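Local structure of DMATS type aromatic prenyltransferase (Micromonospora olivasterospora, 6ZRY) at residues T250-Y262 with V272-V284. The protein probably transfers a dimethylallyl group to the indole of tryptophan, acting as an aromatic prenyltransferase of the ABBA-barrel fold. Numbering follows the deposited sequence.
Sequences TRRFDGRPLVGSY and VGYSIYVPIRSYV. With TRP (tryptophan), chain C.
V259 and S261 pair with Y277 and S275 in an antiparallel hairpin, the short strand axes running at 162° to each other, and each of these hydrogen-bonded pairs is closed by two N-H to O bonds. On the face carrying V259, S261, S275 and Y277, S261 OG and Y277 OH share a hydrogen bond of 2.8 Å. With chi1 at -51°, the Y277 ring swings beside its own backbone N and lies along the partner strand, its edge against V259 O. The other face holds Y262 and Y274: the edge of Y274 meets the face of Y262 in a T-shaped pair, centroids 5.3 Å apart, and one water links the two hydroxyls. Past the strands, Y283 reaches back to the loop. Its OH gives a 2.7 Å bond to R256 O, tilted 27° from the carbonyl plane, while F253 sets its edge, through CD2, on the ring face. A leucine in place of Y283 would probably leave R256 O without this donor and F253 without the flat surface it rests on. R256 N binds S282 OG at 3.0 Å, almost straight. Nearby, R256 lays CD over the R281 guanidinium; D56 forms salt bridges with both arginines, and R281 NH2 holds the bound tryptophan's OXT at 3.0 Å in the guanidinium plane. The hairpin is thus one piece of the ABBA barrel wall, flanked by strands 209-220 and 327-333; Y277 lies on the ligand side, near tryptophan CH2, while Y262, Y274 and I276 pack outward on helix 221-228.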
ATOM      1  N   THR A 250      -6.087   0.827  22.153  1.00 32.38           N
ATOM      2  CA  THR A 250      -4.899  -0.084  22.070  1.00 33.50           C
ATOM      3  C   THR A 250      -3.598   0.747  22.139  1.00 32.14           C
ATOM      4  O   THR A 250      -3.491   1.712  21.394  1.00 29.43           O
ATOM      5  CB  THR A 250      -4.908  -0.910  20.761  1.00 33.94           C
ATOM      6  OG1 THR A 250      -6.196  -1.487  20.544  1.00 35.41           O
ATOM      7  CG2 THR A 250      -3.883  -2.022  20.768  1.00 35.11           C
ATOM      8  N   ARG A 251      -2.646   0.350  22.978  1.00 33.52           N
ATOM      9  CA  ARG A 251      -1.258   0.908  22.995  1.00 35.00           C
ATOM     10  C   ARG A 251      -0.272  -0.119  22.431  1.00 33.84           C
ATOM     11  O   ARG A 251       0.759   0.305  21.888  1.00 31.06           O
ATOM     12  CB  ARG A 251      -0.814   1.284  24.413  1.00 38.12           C
ATOM     13  CG  ARG A 251      -1.523   2.497  25.015  1.00 40.24           C
ATOM     14  CD  ARG A 251      -0.775   3.007  26.243  1.00 42.69           C
ATOM     15  NE  ARG A 251       0.624   3.255  25.884  1.00 44.36           N
ATOM     16  CZ  ARG A 251       1.108   4.403  25.407  1.00 45.57           C
ATOM     17  NH1 ARG A 251       0.317   5.459  25.262  1.00 45.81           N
ATOM     18  NH2 ARG A 251       2.390   4.488  25.074  1.00 45.68           N
ATOM     19  N   ARG A 252      -0.536  -1.410  22.651  1.00 34.63           N
ATOM     20  CA  ARG A 252       0.229  -2.544  22.083  1.00 35.85           C
ATOM     21  C   ARG A 252      -0.560  -3.075  20.907  1.00 33.31           C
ATOM     22  O   ARG A 252      -1.629  -3.599  21.135  1.00 34.09           O
ATOM     23  CB  ARG A 252       0.370  -3.719  23.051  1.00 39.24           C
ATOM     24  CG  ARG A 252       1.155  -3.427  24.307  1.00 42.63           C
ATOM     25  CD  ARG A 252       1.691  -4.691  24.992  1.00 45.56           C
ATOM     26  NE  ARG A 252       2.197  -5.758  24.095  1.00 47.99           N
ATOM     27  CZ  ARG A 252       3.197  -5.635  23.189  1.00 49.75           C
ATOM     28  NH1 ARG A 252       3.809  -4.480  22.990  1.00 50.45           N
ATOM     29  NH2 ARG A 252       3.560  -6.678  22.466  1.00 51.24           N
ATOM     30  N   PHE A 253      -0.046  -2.943  19.710  1.00 30.88           N
ATOM     31  CA  PHE A 253      -0.707  -3.452  18.489  1.00 28.94           C
ATOM     32  C   PHE A 253      -0.205  -4.889  18.295  1.00 29.77           C
ATOM     33  O   PHE A 253       0.683  -5.131  17.468  1.00 30.39           O
ATOM     34  CB  PHE A 253      -0.510  -2.438  17.368  1.00 27.24           C
ATOM     35  CG  PHE A 253      -1.322  -1.168  17.553  1.00 25.36           C
ATOM     36  CD1 PHE A 253      -0.956  -0.198  18.478  1.00 24.25           C
ATOM     37  CD2 PHE A 253      -2.481  -0.959  16.814  1.00 24.74           C
ATOM     38  CE1 PHE A 253      -1.715   0.953  18.637  1.00 24.11           C
ATOM     39  CE2 PHE A 253      -3.228   0.206  16.966  1.00 23.78           C
ATOM     40  CZ  PHE A 253      -2.850   1.152  17.885  1.00 23.56           C
ATOM     41  N   ASP A 254      -0.773  -5.805  19.092  1.00 30.95           N
ATOM     42  CA  ASP A 254      -0.426  -7.252  19.142  1.00 32.69           C
ATOM     43  C   ASP A 254      -1.292  -8.059  18.174  1.00 31.26           C
ATOM     44  O   ASP A 254      -1.024  -9.260  18.031  1.00 31.19           O
ATOM     45  CB  ASP A 254      -0.566  -7.805  20.558  1.00 35.75           C
ATOM     46  CG  ASP A 254       0.573  -7.382  21.448  1.00 37.87           C
ATOM     47  OD1 ASP A 254       1.642  -6.981  20.892  1.00 38.22           O
ATOM     48  OD2 ASP A 254       0.395  -7.447  22.688  1.00 41.76           O
ATOM     49  N   GLY A 255      -2.280  -7.434  17.537  1.00 29.61           N
ATOM     50  CA  GLY A 255      -2.953  -8.011  16.362  1.00 27.81           C
ATOM     51  C   GLY A 255      -2.115  -7.788  15.125  1.00 26.98           C
ATOM     52  O   GLY A 255      -0.896  -8.000  15.189  1.00 27.27           O
ATOM     53  N   ARG A 256      -2.726  -7.346  14.038  1.00 25.27           N
ATOM     54  CA  ARG A 256      -1.989  -6.996  12.819  1.00 24.45           C
ATOM     55  C   ARG A 256      -1.097  -5.807  13.150  1.00 22.46           C
ATOM     56  O   ARG A 256      -1.477  -4.946  13.949  1.00 21.10           O
ATOM     57  CB  ARG A 256      -2.940  -6.750  11.662  1.00 25.70           C
ATOM     58  CG  ARG A 256      -3.651  -8.011  11.218  1.00 27.50           C
ATOM     59  CD  ARG A 256      -4.439  -7.777   9.956  1.00 28.73           C
ATOM     60  NE  ARG A 256      -5.330  -8.876   9.638  1.00 30.59           N
ATOM     61  CZ  ARG A 256      -4.997  -9.977   8.956  1.00 32.95           C
ATOM     62  NH1 ARG A 256      -3.760 -10.156   8.512  1.00 32.99           N
ATOM     63  NH2 ARG A 256      -5.914 -10.907   8.740  1.00 34.63           N
ATOM     64  N   PRO A 257       0.147  -5.793  12.621  1.00 20.69           N
ATOM     65  CA  PRO A 257       1.163  -4.853  13.073  1.00 19.75           C
ATOM     66  C   PRO A 257       0.991  -3.445  12.491  1.00 18.40           C
ATOM     67  O   PRO A 257       0.549  -3.317  11.372  1.00 16.98           O
ATOM     68  CB  PRO A 257       2.474  -5.482  12.545  1.00 20.17           C
ATOM     69  CG  PRO A 257       2.061  -6.212  11.300  1.00 20.33           C
ATOM     70  CD  PRO A 257       0.661  -6.723  11.603  1.00 20.77           C
ATOM     71  N   LEU A 258       1.408  -2.442  13.249  1.00 17.07           N
ATOM     72  CA  LEU A 258       1.594  -1.082  12.730  1.00 16.70           C
ATOM     73  C   LEU A 258       2.685  -1.116  11.663  1.00 16.32           C
ATOM     74  O   LEU A 258       3.657  -1.905  11.801  1.00 16.55           O
ATOM     75  CB  LEU A 258       1.971  -0.127  13.852  1.00 17.15           C
ATOM     76  CG  LEU A 258       0.880   0.131  14.886  1.00 17.85           C
ATOM     77  CD1 LEU A 258       1.440   0.919  16.037  1.00 17.98           C
ATOM     78  CD2 LEU A 258      -0.299   0.861  14.268  1.00 17.69           C
ATOM     79  N   VAL A 259       2.557  -0.255  10.687  1.00 15.63           N
ATOM     80  CA  VAL A 259       3.531  -0.105   9.598  1.00 15.12           C
ATOM     81  C   VAL A 259       3.861   1.360   9.476  1.00 14.94           C
ATOM     82  O   VAL A 259       2.957   2.196   9.535  1.00 14.90           O
ATOM     83  CB  VAL A 259       3.020  -0.700   8.287  1.00 14.73           C
ATOM     84  CG1 VAL A 259       3.951  -0.421   7.139  1.00 14.91           C
ATOM     85  CG2 VAL A 259       2.780  -2.185   8.418  1.00 15.04           C
ATOM     86  N   GLY A 260       5.124   1.657   9.328  1.00 15.02           N
ATOM     87  CA  GLY A 260       5.585   3.008   9.034  1.00 15.14           C
ATOM     88  C   GLY A 260       6.260   3.075   7.704  1.00 15.56           C
ATOM     89  O   GLY A 260       6.979   2.120   7.363  1.00 16.20           O
ATOM     90  N   SER A 261       6.107   4.175   6.991  1.00 15.32           N
ATOM     91  CA  SER A 261       6.862   4.425   5.749  1.00 15.70           C
ATOM     92  C   SER A 261       7.656   5.721   5.866  1.00 15.79           C
ATOM     93  O   SER A 261       7.228   6.638   6.576  1.00 15.53           O
ATOM     94  CB  SER A 261       5.995   4.385   4.526  1.00 15.58           C
ATOM     95  OG  SER A 261       5.196   5.530   4.438  1.00 15.91           O
ATOM     96  N   TYR A 262       8.829   5.695   5.262  1.00 16.22           N
ATOM     97  CA  TYR A 262       9.852   6.744   5.286  1.00 16.92           C
ATOM     98  C   TYR A 262      10.130   7.170   3.869  1.00 17.27           C
ATOM     99  O   TYR A 262      10.410   6.317   3.037  1.00 18.02           O
ATOM    100  CB  TYR A 262      11.110   6.192   5.969  1.00 17.95           C
ATOM    101  CG  TYR A 262      10.865   5.786   7.394  1.00 18.82           C
ATOM    102  CD1 TYR A 262      10.370   4.526   7.727  1.00 19.66           C
ATOM    103  CD2 TYR A 262      11.005   6.715   8.401  1.00 19.88           C
ATOM    104  CE1 TYR A 262      10.080   4.187   9.046  1.00 20.98           C
ATOM    105  CE2 TYR A 262      10.753   6.392   9.722  1.00 20.90           C
ATOM    106  CZ  TYR A 262      10.304   5.126  10.054  1.00 21.75           C
ATOM    107  OH  TYR A 262      10.051   4.864  11.379  1.00 25.27           O
ATOM    108  N   VAL A 272      12.123  12.803   4.854  1.00 23.04           N
ATOM    109  CA  VAL A 272      11.388  14.098   4.696  1.00 23.16           C
ATOM    110  C   VAL A 272       9.876  13.871   4.739  1.00 22.63           C
ATOM    111  O   VAL A 272       9.126  14.853   4.589  1.00 24.04           O
ATOM    112  CB  VAL A 272      11.801  14.809   3.407  1.00 23.59           C
ATOM    113  CG1 VAL A 272      13.279  15.190   3.451  1.00 24.92           C
ATOM    114  CG2 VAL A 272      11.490  13.985   2.161  1.00 23.97           C
ATOM    115  N   GLY A 273       9.444  12.631   4.845  1.00 21.51           N
ATOM    116  CA  GLY A 273       8.024  12.273   4.897  1.00 20.81           C
ATOM    117  C   GLY A 273       7.887  11.026   5.685  1.00 19.85           C
ATOM    118  O   GLY A 273       8.846  10.196   5.632  1.00 19.30           O
ATOM    119  N   TYR A 274       6.798  10.918   6.427  1.00 18.55           N
ATOM    120  CA  TYR A 274       6.459   9.750   7.255  1.00 17.83           C
ATOM    121  C   TYR A 274       4.972   9.468   7.111  1.00 17.78           C
ATOM    122  O   TYR A 274       4.196  10.424   7.170  1.00 18.09           O
ATOM    123  CB  TYR A 274       6.780  10.005   8.720  1.00 17.72           C
ATOM    124  CG  TYR A 274       6.416   8.850   9.597  1.00 17.58           C
ATOM    125  CD1 TYR A 274       7.214   7.730   9.658  1.00 17.07           C
ATOM    126  CD2 TYR A 274       5.251   8.871  10.358  1.00 17.45           C
ATOM    127  CE1 TYR A 274       6.877   6.648  10.441  1.00 17.12           C
ATOM    128  CE2 TYR A 274       4.910   7.805  11.166  1.00 17.47           C
ATOM    129  CZ  TYR A 274       5.714   6.692  11.195  1.00 17.53           C
ATOM    130  OH  TYR A 274       5.388   5.633  11.977  1.00 18.80           O
ATOM    131  N   SER A 275       4.594   8.205   6.985  1.00 17.37           N
ATOM    132  CA  SER A 275       3.194   7.742   7.145  1.00 16.65           C
ATOM    133  C   SER A 275       3.144   6.613   8.152  1.00 15.95           C
ATOM    134  O   SER A 275       4.055   5.813   8.172  1.00 15.99           O
ATOM    135  CB  SER A 275       2.584   7.313   5.855  1.00 16.82           C
ATOM    136  OG  SER A 275       2.533   8.409   4.967  1.00 18.21           O
ATOM    137  N   ILE A 276       2.106   6.593   8.956  1.00 15.68           N
ATOM    138  CA  ILE A 276       1.744   5.489   9.871  1.00 16.27           C
ATOM    139  C   ILE A 276       0.491   4.822   9.290  1.00 15.91           C
ATOM    140  O   ILE A 276      -0.446   5.552   8.869  1.00 15.91           O
ATOM    141  CB  ILE A 276       1.564   5.997  11.325  1.00 17.12           C
ATOM    142  CG1 ILE A 276       1.183   4.877  12.289  1.00 18.41           C
ATOM    143  CG2 ILE A 276       0.573   7.146  11.438  1.00 17.30           C
ATOM    144  CD1 ILE A 276       2.242   3.867  12.524  1.00 19.68           C
ATOM    145  N   TYR A 277       0.502   3.507   9.216  1.00 15.73           N
ATOM    146  CA  TYR A 277      -0.587   2.687   8.658  1.00 15.70           C
ATOM    147  C   TYR A 277      -1.107   1.801   9.757  1.00 16.13           C
ATOM    148  O   TYR A 277      -0.394   0.918  10.231  1.00 16.45           O
ATOM    149  CB  TYR A 277      -0.125   1.864   7.449  1.00 15.82           C
ATOM    150  CG  TYR A 277       0.586   2.648   6.377  1.00 16.25           C
ATOM    151  CD1 TYR A 277       1.916   3.014   6.540  1.00 16.51           C
ATOM    152  CD2 TYR A 277      -0.034   3.004   5.199  1.00 16.54           C
ATOM    153  CE1 TYR A 277       2.584   3.760   5.595  1.00 16.94           C
ATOM    154  CE2 TYR A 277       0.625   3.727   4.220  1.00 16.85           C
ATOM    155  CZ  TYR A 277       1.944   4.106   4.419  1.00 17.11           C
ATOM    156  OH  TYR A 277       2.628   4.818   3.470  1.00 17.69           O
ATOM    157  N   VAL A 278      -2.325   2.073  10.210  1.00 15.94           N
ATOM    158  CA  VAL A 278      -2.993   1.238  11.214  1.00 16.05           C
ATOM    159  C   VAL A 278      -3.873   0.229  10.484  1.00 16.27           C
ATOM    160  O   VAL A 278      -4.818   0.628   9.772  1.00 15.57           O
ATOM    161  CB  VAL A 278      -3.821   2.084  12.194  1.00 16.14           C
ATOM    162  CG1 VAL A 278      -4.528   1.219  13.213  1.00 16.51           C
ATOM    163  CG2 VAL A 278      -2.958   3.140  12.881  1.00 16.62           C
ATOM    164  N   PRO A 279      -3.675  -1.085  10.732  1.00 16.43           N
ATOM    165  CA  PRO A 279      -4.546  -2.127  10.169  1.00 16.50           C
ATOM    166  C   PRO A 279      -5.803  -2.241  11.038  1.00 16.24           C
ATOM    167  O   PRO A 279      -5.991  -3.226  11.788  1.00 16.24           O
ATOM    168  CB  PRO A 279      -3.652  -3.350  10.219  1.00 16.70           C
ATOM    169  CG  PRO A 279      -2.860  -3.143  11.501  1.00 16.77           C
ATOM    170  CD  PRO A 279      -2.593  -1.662  11.550  1.00 16.99           C
ATOM    171  N   ILE A 280      -6.659  -1.245  10.862  1.00 16.22           N
ATOM    172  CA  ILE A 280      -7.843  -0.968  11.716  1.00 15.71           C
ATOM    173  C   ILE A 280      -8.758  -2.179  11.763  1.00 15.84           C
ATOM    174  O   ILE A 280      -9.358  -2.398  12.806  1.00 16.16           O
ATOM    175  CB  ILE A 280      -8.546   0.302  11.241  1.00 15.64           C
ATOM    176  CG1 ILE A 280      -9.704   0.660  12.184  1.00 16.28           C
ATOM    177  CG2 ILE A 280      -8.987   0.196   9.799  1.00 15.45           C
ATOM    178  CD1 ILE A 280     -10.132   2.070  12.108  1.00 17.00           C
ATOM    179  N   ARG A 281      -8.816  -2.993  10.693  1.00 15.70           N
ATOM    180  CA  ARG A 281      -9.677  -4.204  10.632  1.00 16.15           C
ATOM    181  C   ARG A 281      -9.362  -5.146  11.793  1.00 17.06           C
ATOM    182  O   ARG A 281     -10.247  -5.947  12.169  1.00 17.40           O
ATOM    183  CB  ARG A 281      -9.490  -4.962   9.316  1.00 16.02           C
ATOM    184  CG  ARG A 281      -8.100  -5.582   9.126  1.00 16.39           C
ATOM    185  CD  ARG A 281      -8.061  -6.138   7.723  1.00 16.88           C
ATOM    186  NE  ARG A 281      -6.895  -6.876   7.314  1.00 17.39           N
ATOM    187  CZ  ARG A 281      -5.697  -6.369   7.032  1.00 18.04           C
ATOM    188  NH1 ARG A 281      -5.425  -5.089   7.183  1.00 17.58           N
ATOM    189  NH2 ARG A 281      -4.745  -7.176   6.581  1.00 19.09           N
ATOM    190  N   SER A 282      -8.166  -5.079  12.347  1.00 17.65           N
ATOM    191  CA  SER A 282      -7.709  -5.991  13.438  1.00 18.85           C
ATOM    192  C   SER A 282      -8.186  -5.478  14.814  1.00 19.41           C
ATOM    193  O   SER A 282      -8.093  -6.234  15.773  1.00 20.75           O
ATOM    194  CB  SER A 282      -6.213  -6.139  13.382  1.00 19.41           C
ATOM    195  OG  SER A 282      -5.738  -7.128  14.271  1.00 20.87           O
ATOM    196  N   TYR A 283      -8.696  -4.251  14.904  1.00 19.24           N
ATOM    197  CA  TYR A 283      -8.923  -3.543  16.191  1.00 19.36           C
ATOM    198  C   TYR A 283     -10.360  -3.050  16.315  1.00 19.33           C
ATOM    199  O   TYR A 283     -10.602  -2.208  17.171  1.00 20.00           O
ATOM    200  CB  TYR A 283      -7.864  -2.442  16.321  1.00 19.58           C
ATOM    201  CG  TYR A 283      -6.472  -3.022  16.339  1.00 19.39           C
ATOM    202  CD1 TYR A 283      -5.988  -3.660  17.468  1.00 19.98           C
ATOM    203  CD2 TYR A 283      -5.681  -3.046  15.191  1.00 19.62           C
ATOM    204  CE1 TYR A 283      -4.725  -4.227  17.501  1.00 20.18           C
ATOM    205  CE2 TYR A 283      -4.416  -3.619  15.201  1.00 19.22           C
ATOM    206  CZ  TYR A 283      -3.936  -4.221  16.356  1.00 19.97           C
ATOM    207  OH  TYR A 283      -2.694  -4.801  16.371  1.00 19.57           O
ATOM    208  N   VAL A 284     -11.270  -3.597  15.524  1.00 18.93           N
ATOM    209  CA  VAL A 284     -12.707  -3.215  15.539  1.00 19.03           C
ATOM    210  C   VAL A 284     -13.568  -4.484  15.566  1.00 19.91           C
ATOM    211  O   VAL A 284     -13.047  -5.561  15.243  1.00 19.57           O
ATOM    212  CB  VAL A 284     -13.067  -2.347  14.324  1.00 18.09           C
ATOM    213  CG1 VAL A 284     -12.359  -1.001  14.337  1.00 17.72           C
ATOM    214  CG2 VAL A 284     -12.801  -3.096  13.012  1.00 17.61           C
TER
HETATM  215  N   TRP C 601      -2.699  -7.103   2.841  1.00 21.48           N
HETATM  216  CA  TRP C 601      -1.260  -6.921   3.243  1.00 22.35           C
HETATM  217  C   TRP C 601      -1.189  -6.513   4.716  1.00 23.12           C
HETATM  218  O   TRP C 601      -0.094  -6.544   5.306  1.00 23.89           O
HETATM  219  CB  TRP C 601      -0.548  -5.902   2.333  1.00 22.91           C
HETATM  220  CG  TRP C 601      -1.102  -4.513   2.386  1.00 23.25           C
HETATM  221  CD1 TRP C 601      -2.175  -4.023   1.691  1.00 22.46           C
HETATM  222  CD2 TRP C 601      -0.601  -3.415   3.171  1.00 23.65           C
HETATM  223  NE1 TRP C 601      -2.375  -2.702   1.999  1.00 22.26           N
HETATM  224  CE2 TRP C 601      -1.421  -2.296   2.893  1.00 23.01           C
HETATM  225  CE3 TRP C 601       0.467  -3.261   4.068  1.00 24.42           C
HETATM  226  CZ2 TRP C 601      -1.219  -1.054   3.497  1.00 23.47           C
HETATM  227  CZ3 TRP C 601       0.666  -2.032   4.661  1.00 23.04           C
HETATM  228  CH2 TRP C 601      -0.162  -0.945   4.372  1.00 23.82           C
HETATM  229  OXT TRP C 601      -2.220  -6.160   5.331  1.00 20.61           O
HETATM  230  O   HOH W   1       7.342   4.104  12.368  1.00 27.27           O